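Putative p22 protein (Leishmania major, PDB 1YQF) is of unknown function but belongs to the MAM33 family and resembles human p32, an acidic mitochondrial matrix protein, forming a trimer of identical subunits. Local coordinates at residues F95-Q100 with A129-T134; D109-I112 with L117-N120. All blocks are in the same frame, centred on the assembly; numbering follows the deposited sequence.

Contact 1 (F95-Q100 with A129-T134); sequences FVYITQ and ALAKDT
The ring of Y97 lies against the aliphatic chain of K132 where the short helix 128-132 packs on one face of the twisted antiparallel sheet of the p32-like MAM33 fold. K132 CG sits over one face of the ring, displaced from its middle and 3.8 Å from the Y97 ring centroid, a CH-pi contact only 20° off the ring normal. The two side chains overlap head to tail, the tyrosine reaching out from the sheet and the lysine reaching back toward it. A131 adds its methyl, with CB 4.2 Å from Y97 CD2, and its carbonyl oxygen, which approaches the ring obliquely at 3.5 Å from CE2 of Y97. One water closes the far end: it accepts from Y97 OH and donates to A131 O, 2.7 Å from each of these atoms, and stands in the plane of the ring at its edge. The lysine chain is extended except for a bend at chi3 (-79°), which carries its ammonium group toward T99. That end is tied to the strand by a second water, which accepts from K132 NZ at 2.8 Å and is hydrogen-bonded to T99 OG1 at 2.7 Å. Farther out, T99 OG1 is hydrogen-bonded to T105 OG1 on the next strand. On the opposite face of the sheet, V96 and I98 pack against helix 156-168. At the end of helix 128-132, R79 of strand 74-81 donates through NH1 to K132 O.

Contact 2 (D109-I112 with L117-N120); sequences DLSI and LVLN
L110 and L119 face each other as a non-hydrogen-bonded pair of the antiparallel beta hairpin formed by strands 105-113 and 116-125. L119 CD1 comes within 3.9 Å of L110 CG as the two chains pass at a slant. On this same face I112 and L117 run alongside each other in the same direction, with I112 CG1 4.0 Å from L117 CD1. Helix 156-168 covers L110 and L119, and V179 and V180 of helix 173-202 reach I112, making this the tightly packed, apolar side. The opposite face, carrying S111, V118 and N120, is more polar and partly open to solvent. There N120 ND2 donates to S111 OG at 3.0 Å, a bent bond (139° at the hydrogen) tilted slightly from the amide plane. S111 chi1 of 48° turns OG toward strand 116-125; OG is also hydrogen-bonded to OE1 of E113, farther along its own strand. Between the faces, S111 and V118 exchange paired backbone bonds, and N120 N reaches D109 O at 2.8 Å. Main-chain bonds thus fix the register, while apolar side chains seat one face beneath helices and the serine-asparagine bond ties the other.

How the contacts relate
The two contacts, centres about 17 Å apart, share one antiparallel sheet: strand 92-99 of contact 1 neighbours strand 105-113 of contact 2. They meet directly, V96 CG2 lying 3.5 Å from L110 CD1 and F95 CE2 3.4 Å from D109 OD2. Contact 2 joins adjacent strands by backbone hydrogen bonds and has a buried apolar face and a more exposed polar one. Contact 1 instead sets a helix on the sheet; though its touching residues are mostly buried, side chains and two waters do the joining. Helix 156-168 links both, packing on V96 and I98 as well as L110 and L119, whereas helix 128-132 lies across the sheet from it.

Contact 1 (F95-Q100 with A129-T134)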
ATOM      1  N   PHE A  95       3.236  -2.948  16.837  1.00 29.07           N
ATOM      2  CA  PHE A  95       2.470  -1.732  17.037  1.00 28.51           C
ATOM      3  C   PHE A  95       1.982  -1.732  18.472  1.00 27.77           C
ATOM      4  O   PHE A  95       1.208  -2.597  18.866  1.00 27.44           O
ATOM      5  CB  PHE A  95       1.328  -1.677  16.027  1.00 28.44           C
ATOM      6  CG  PHE A  95       1.808  -1.731  14.614  1.00 29.68           C
ATOM      7  CD1 PHE A  95       2.018  -2.955  13.986  1.00 30.58           C
ATOM      8  CD2 PHE A  95       2.124  -0.566  13.930  1.00 29.47           C
ATOM      9  CE1 PHE A  95       2.504  -3.014  12.688  1.00 29.40           C
ATOM     10  CE2 PHE A  95       2.605  -0.621  12.633  1.00 29.38           C
ATOM     11  CZ  PHE A  95       2.795  -1.845  12.012  1.00 29.26           C
ATOM     12  N   VAL A  96       2.479  -0.778  19.253  1.00 26.92           N
ATOM     13  CA  VAL A  96       2.156  -0.674  20.669  1.00 26.82           C
ATOM     14  C   VAL A  96       1.075   0.383  20.863  1.00 26.86           C
ATOM     15  O   VAL A  96       1.256   1.528  20.480  1.00 27.52           O
ATOM     16  CB  VAL A  96       3.397  -0.281  21.498  1.00 26.45           C
ATOM     17  CG1 VAL A  96       3.072  -0.244  22.983  1.00 26.68           C
ATOM     18  CG2 VAL A  96       4.543  -1.245  21.238  1.00 26.06           C
ATOM     19  N   TYR A  97      -0.043  -0.005  21.465  1.00 26.76           N
ATOM     20  CA  TYR A  97      -1.135   0.919  21.740  1.00 26.62           C
ATOM     21  C   TYR A  97      -1.274   1.140  23.242  1.00 27.42           C
ATOM     22  O   TYR A  97      -1.290   0.192  24.020  1.00 27.58           O
ATOM     23  CB  TYR A  97      -2.447   0.393  21.155  1.00 26.17           C
ATOM     24  CG  TYR A  97      -2.375   0.102  19.672  1.00 24.07           C
ATOM     25  CD1 TYR A  97      -1.917  -1.129  19.209  1.00 23.62           C
ATOM     26  CD2 TYR A  97      -2.761   1.054  18.732  1.00 22.40           C
ATOM     27  CE1 TYR A  97      -1.842  -1.406  17.844  1.00 23.07           C
ATOM     28  CE2 TYR A  97      -2.689   0.785  17.365  1.00 22.28           C
ATOM     29  CZ  TYR A  97      -2.229  -0.449  16.932  1.00 22.60           C
ATOM     30  OH  TYR A  97      -2.160  -0.737  15.589  1.00 21.61           O
ATOM     31  N   ILE A  98      -1.365   2.402  23.641  1.00 28.32           N
ATOM     32  CA  ILE A  98      -1.559   2.774  25.037  1.00 28.75           C
ATOM     33  C   ILE A  98      -2.826   3.613  25.086  1.00 29.34           C
ATOM     34  O   ILE A  98      -2.839   4.743  24.614  1.00 29.71           O
ATOM     35  CB  ILE A  98      -0.341   3.573  25.567  1.00 28.74           C
ATOM     36  CG1 ILE A  98       0.945   2.758  25.389  1.00 29.33           C
ATOM     37  CG2 ILE A  98      -0.537   3.942  27.036  1.00 28.52           C
ATOM     38  CD1 ILE A  98       2.199   3.439  25.901  1.00 30.19           C
ATOM     39  N   THR A  99      -3.891   3.048  25.644  1.00 30.01           N
ATOM     40  CA  THR A  99      -5.189   3.709  25.680  1.00 30.66           C
ATOM     41  C   THR A  99      -5.522   4.196  27.090  1.00 31.55           C
ATOM     42  O   THR A  99      -5.509   3.423  28.046  1.00 31.31           O
ATOM     43  CB  THR A  99      -6.280   2.745  25.172  1.00 30.76           C
ATOM     44  OG1 THR A  99      -6.091   2.495  23.773  1.00 29.23           O
ATOM     45  CG2 THR A  99      -7.673   3.384  25.261  1.00 30.29           C
ATOM     46  N   GLN A 100      -5.825   5.483  27.202  1.00 32.51           N
ATOM     47  CA  GLN A 100      -6.208   6.093  28.469  1.00 33.45           C
ATOM     48  C   GLN A 100      -7.667   5.784  28.788  1.00 34.07           C
ATOM     49  O   GLN A 100      -8.394   5.242  27.956  1.00 34.05           O
ATOM     50  CB  GLN A 100      -6.008   7.611  28.413  1.00 33.53           C
ATOM     51  CG  GLN A 100      -4.582   8.069  28.092  1.00 34.81           C
ATOM     52  CD  GLN A 100      -3.569   7.741  29.182  1.00 35.56           C
ATOM     53  OE1 GLN A 100      -3.936   7.436  30.314  1.00 37.24           O
ATOM     54  NE2 GLN A 100      -2.291   7.807  28.837  1.00 36.14           N
ATOM     55  N   ALA A 129     -10.938   2.893  19.078  1.00 35.13           N
ATOM     56  CA  ALA A 129     -11.380   2.164  17.884  1.00 35.23           C
ATOM     57  C   ALA A 129     -10.752   2.743  16.618  1.00 35.60           C
ATOM     58  O   ALA A 129     -10.433   2.017  15.685  1.00 35.33           O
ATOM     59  CB  ALA A 129     -12.891   2.182  17.771  1.00 35.03           C
ATOM     60  N   LEU A 130     -10.569   4.056  16.602  1.00 35.96           N
ATOM     61  CA  LEU A 130      -9.925   4.726  15.482  1.00 36.45           C
ATOM     62  C   LEU A 130      -8.493   4.221  15.294  1.00 35.54           C
ATOM     63  O   LEU A 130      -8.019   4.076  14.170  1.00 35.79           O
ATOM     64  CB  LEU A 130      -9.927   6.238  15.714  1.00 37.03           C
ATOM     65  CG  LEU A 130      -9.381   7.148  14.614  1.00 39.20           C
ATOM     66  CD1 LEU A 130     -10.109   6.935  13.299  1.00 40.28           C
ATOM     67  CD2 LEU A 130      -9.507   8.593  15.063  1.00 40.56           C
ATOM     68  N   ALA A 131      -7.824   3.945  16.409  1.00 34.41           N
ATOM     69  CA  ALA A 131      -6.448   3.458  16.410  1.00 33.46           C
ATOM     70  C   ALA A 131      -6.347   1.964  16.103  1.00 32.94           C
ATOM     71  O   ALA A 131      -5.453   1.537  15.369  1.00 31.71           O
ATOM     72  CB  ALA A 131      -5.810   3.745  17.762  1.00 33.26           C
ATOM     73  N   LYS A 132      -7.265   1.176  16.660  1.00 32.74           N
ATOM     74  CA  LYS A 132      -7.107  -0.285  16.695  1.00 32.84           C
ATOM     75  C   LYS A 132      -8.043  -1.073  15.781  1.00 32.93           C
ATOM     76  O   LYS A 132      -7.850  -2.273  15.608  1.00 32.46           O
ATOM     77  CB  LYS A 132      -7.227  -0.785  18.142  1.00 32.87           C
ATOM     78  CG  LYS A 132      -6.051  -0.356  19.002  1.00 33.33           C
ATOM     79  CD  LYS A 132      -6.130  -0.904  20.414  1.00 34.45           C
ATOM     80  CE  LYS A 132      -7.094  -0.113  21.283  1.00 34.73           C
ATOM     81  NZ  LYS A 132      -7.085  -0.617  22.687  1.00 35.45           N
ATOM     82  N   ASP A 133      -9.032  -0.416  15.180  1.00 33.62           N
ATOM     83  CA  ASP A 133      -9.928  -1.096  14.242  1.00 34.31           C
ATOM     84  C   ASP A 133      -9.114  -1.693  13.097  1.00 34.83           C
ATOM     85  O   ASP A 133      -8.154  -1.086  12.624  1.00 34.87           O
ATOM     86  CB  ASP A 133     -10.991  -0.144  13.670  1.00 34.43           C
ATOM     87  CG  ASP A 133     -12.202   0.033  14.589  1.00 35.22           C
ATOM     88  OD1 ASP A 133     -12.311  -0.659  15.623  1.00 36.61           O
ATOM     89  OD2 ASP A 133     -13.109   0.857  14.342  1.00 36.14           O
ATOM     90  N   THR A 134      -9.486  -2.898  12.679  1.00 35.57           N
ATOM     91  CA  THR A 134      -8.874  -3.534  11.512  1.00 36.18           C
ATOM     92  C   THR A 134      -9.719  -3.211  10.293  1.00 35.62           C
ATOM     93  O   THR A 134     -10.872  -2.791  10.423  1.00 35.78           O
ATOM     94  CB  THR A 134      -8.769  -5.066  11.689  1.00 36.78           C
ATOM     95  OG1 THR A 134     -10.002  -5.601  12.201  1.00 37.70           O
ATOM     96  CG2 THR A 134      -7.729  -5.417  12.740  1.00 38.00           C
TER
HETATM   97  O   HOH W   1      -3.136   1.305  14.075  1.00 30.24           O
HETATM   98  O   HOH W   2      -4.611   0.205  23.803  1.00 22.11           O

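Contact 2 (D109-I112 with L117-N120)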
ATOM      1  N   ASP A 109       5.239   2.656  16.802  1.00 25.74           N
ATOM      2  CA  ASP A 109       5.718   1.636  15.876  1.00 26.08           C
ATOM      3  C   ASP A 109       7.176   1.354  16.163  1.00 25.90           C
ATOM      4  O   ASP A 109       7.999   2.259  16.134  1.00 25.67           O
ATOM      5  CB  ASP A 109       5.585   2.108  14.430  1.00 26.29           C
ATOM      6  CG  ASP A 109       4.160   2.429  14.044  1.00 28.24           C
ATOM      7  OD1 ASP A 109       3.301   2.575  14.943  1.00 29.05           O
ATOM      8  OD2 ASP A 109       3.814   2.564  12.851  1.00 31.98           O
ATOM      9  N   LEU A 110       7.500   0.098  16.437  1.00 26.24           N
ATOM     10  CA  LEU A 110       8.882  -0.291  16.657  1.00 26.90           C
ATOM     11  C   LEU A 110       9.239  -1.504  15.826  1.00 27.58           C
ATOM     12  O   LEU A 110       8.378  -2.286  15.440  1.00 26.78           O
ATOM     13  CB  LEU A 110       9.141  -0.584  18.138  1.00 26.97           C
ATOM     14  CG  LEU A 110       8.680   0.471  19.142  1.00 27.13           C
ATOM     15  CD1 LEU A 110       7.260   0.193  19.574  1.00 27.90           C
ATOM     16  CD2 LEU A 110       9.595   0.517  20.352  1.00 28.00           C
ATOM     17  N   SER A 111      10.526  -1.642  15.545  1.00 29.21           N
ATOM     18  CA  SER A 111      11.045  -2.825  14.875  1.00 31.06           C
ATOM     19  C   SER A 111      12.022  -3.525  15.811  1.00 33.14           C
ATOM     20  O   SER A 111      12.679  -2.884  16.637  1.00 32.93           O
ATOM     21  CB  SER A 111      11.719  -2.447  13.556  1.00 30.76           C
ATOM     22  OG  SER A 111      12.612  -1.365  13.724  1.00 31.59           O
ATOM     23  N   ILE A 112      12.096  -4.846  15.689  1.00 35.90           N
ATOM     24  CA  ILE A 112      12.986  -5.658  16.506  1.00 38.11           C
ATOM     25  C   ILE A 112      14.134  -6.107  15.616  1.00 40.26           C
ATOM     26  O   ILE A 112      13.932  -6.847  14.652  1.00 40.33           O
ATOM     27  CB  ILE A 112      12.241  -6.876  17.091  1.00 38.21           C
ATOM     28  CG1 ILE A 112      10.991  -6.426  17.855  1.00 38.59           C
ATOM     29  CG2 ILE A 112      13.167  -7.674  18.019  1.00 38.11           C
ATOM     30  CD1 ILE A 112      10.051  -7.559  18.211  1.00 39.31           C
ATOM     31  N   LEU A 117      15.150  -3.018  20.532  1.00 41.03           N
ATOM     32  CA  LEU A 117      13.941  -2.308  20.140  1.00 38.40           C
ATOM     33  C   LEU A 117      14.322  -0.968  19.531  1.00 36.12           C
ATOM     34  O   LEU A 117      15.067  -0.199  20.134  1.00 35.54           O
ATOM     35  CB  LEU A 117      13.023  -2.103  21.347  1.00 38.35           C
ATOM     36  CG  LEU A 117      11.731  -2.919  21.373  1.00 38.83           C
ATOM     37  CD1 LEU A 117      11.988  -4.415  21.189  1.00 39.33           C
ATOM     38  CD2 LEU A 117      11.006  -2.668  22.684  1.00 39.17           C
ATOM     39  N   VAL A 118      13.812  -0.703  18.331  1.00 33.65           N
ATOM     40  CA  VAL A 118      14.034   0.566  17.651  1.00 31.75           C
ATOM     41  C   VAL A 118      12.691   1.245  17.405  1.00 30.30           C
ATOM     42  O   VAL A 118      11.763   0.645  16.874  1.00 30.00           O
ATOM     43  CB  VAL A 118      14.787   0.388  16.321  1.00 31.67           C
ATOM     44  CG1 VAL A 118      15.022   1.739  15.651  1.00 30.98           C
ATOM     45  CG2 VAL A 118      16.124  -0.319  16.555  1.00 31.40           C
ATOM     46  N   LEU A 119      12.611   2.506  17.806  1.00 28.60           N
ATOM     47  CA  LEU A 119      11.397   3.300  17.712  1.00 27.06           C
ATOM     48  C   LEU A 119      11.351   4.021  16.375  1.00 26.40           C
ATOM     49  O   LEU A 119      12.279   4.745  16.023  1.00 25.91           O
ATOM     50  CB  LEU A 119      11.390   4.302  18.852  1.00 26.86           C
ATOM     51  CG  LEU A 119      10.163   5.160  19.107  1.00 27.71           C
ATOM     52  CD1 LEU A 119       8.904   4.317  19.312  1.00 27.27           C
ATOM     53  CD2 LEU A 119      10.466   6.014  20.325  1.00 28.48           C
ATOM     54  N   ASN A 120      10.265   3.827  15.634  1.00 25.85           N
ATOM     55  CA  ASN A 120      10.134   4.391  14.292  1.00 25.52           C
ATOM     56  C   ASN A 120       9.029   5.433  14.117  1.00 25.48           C
ATOM     57  O   ASN A 120       9.092   6.234  13.190  1.00 24.96           O
ATOM     58  CB  ASN A 120       9.948   3.261  13.279  1.00 25.51           C
ATOM     59  CG  ASN A 120      11.211   2.440  13.090  1.00 25.19           C
ATOM     60  OD1 ASN A 120      12.305   2.986  12.941  1.00 25.14           O
ATOM     61  ND2 ASN A 120      11.065   1.123  13.107  1.00 23.05           N
TER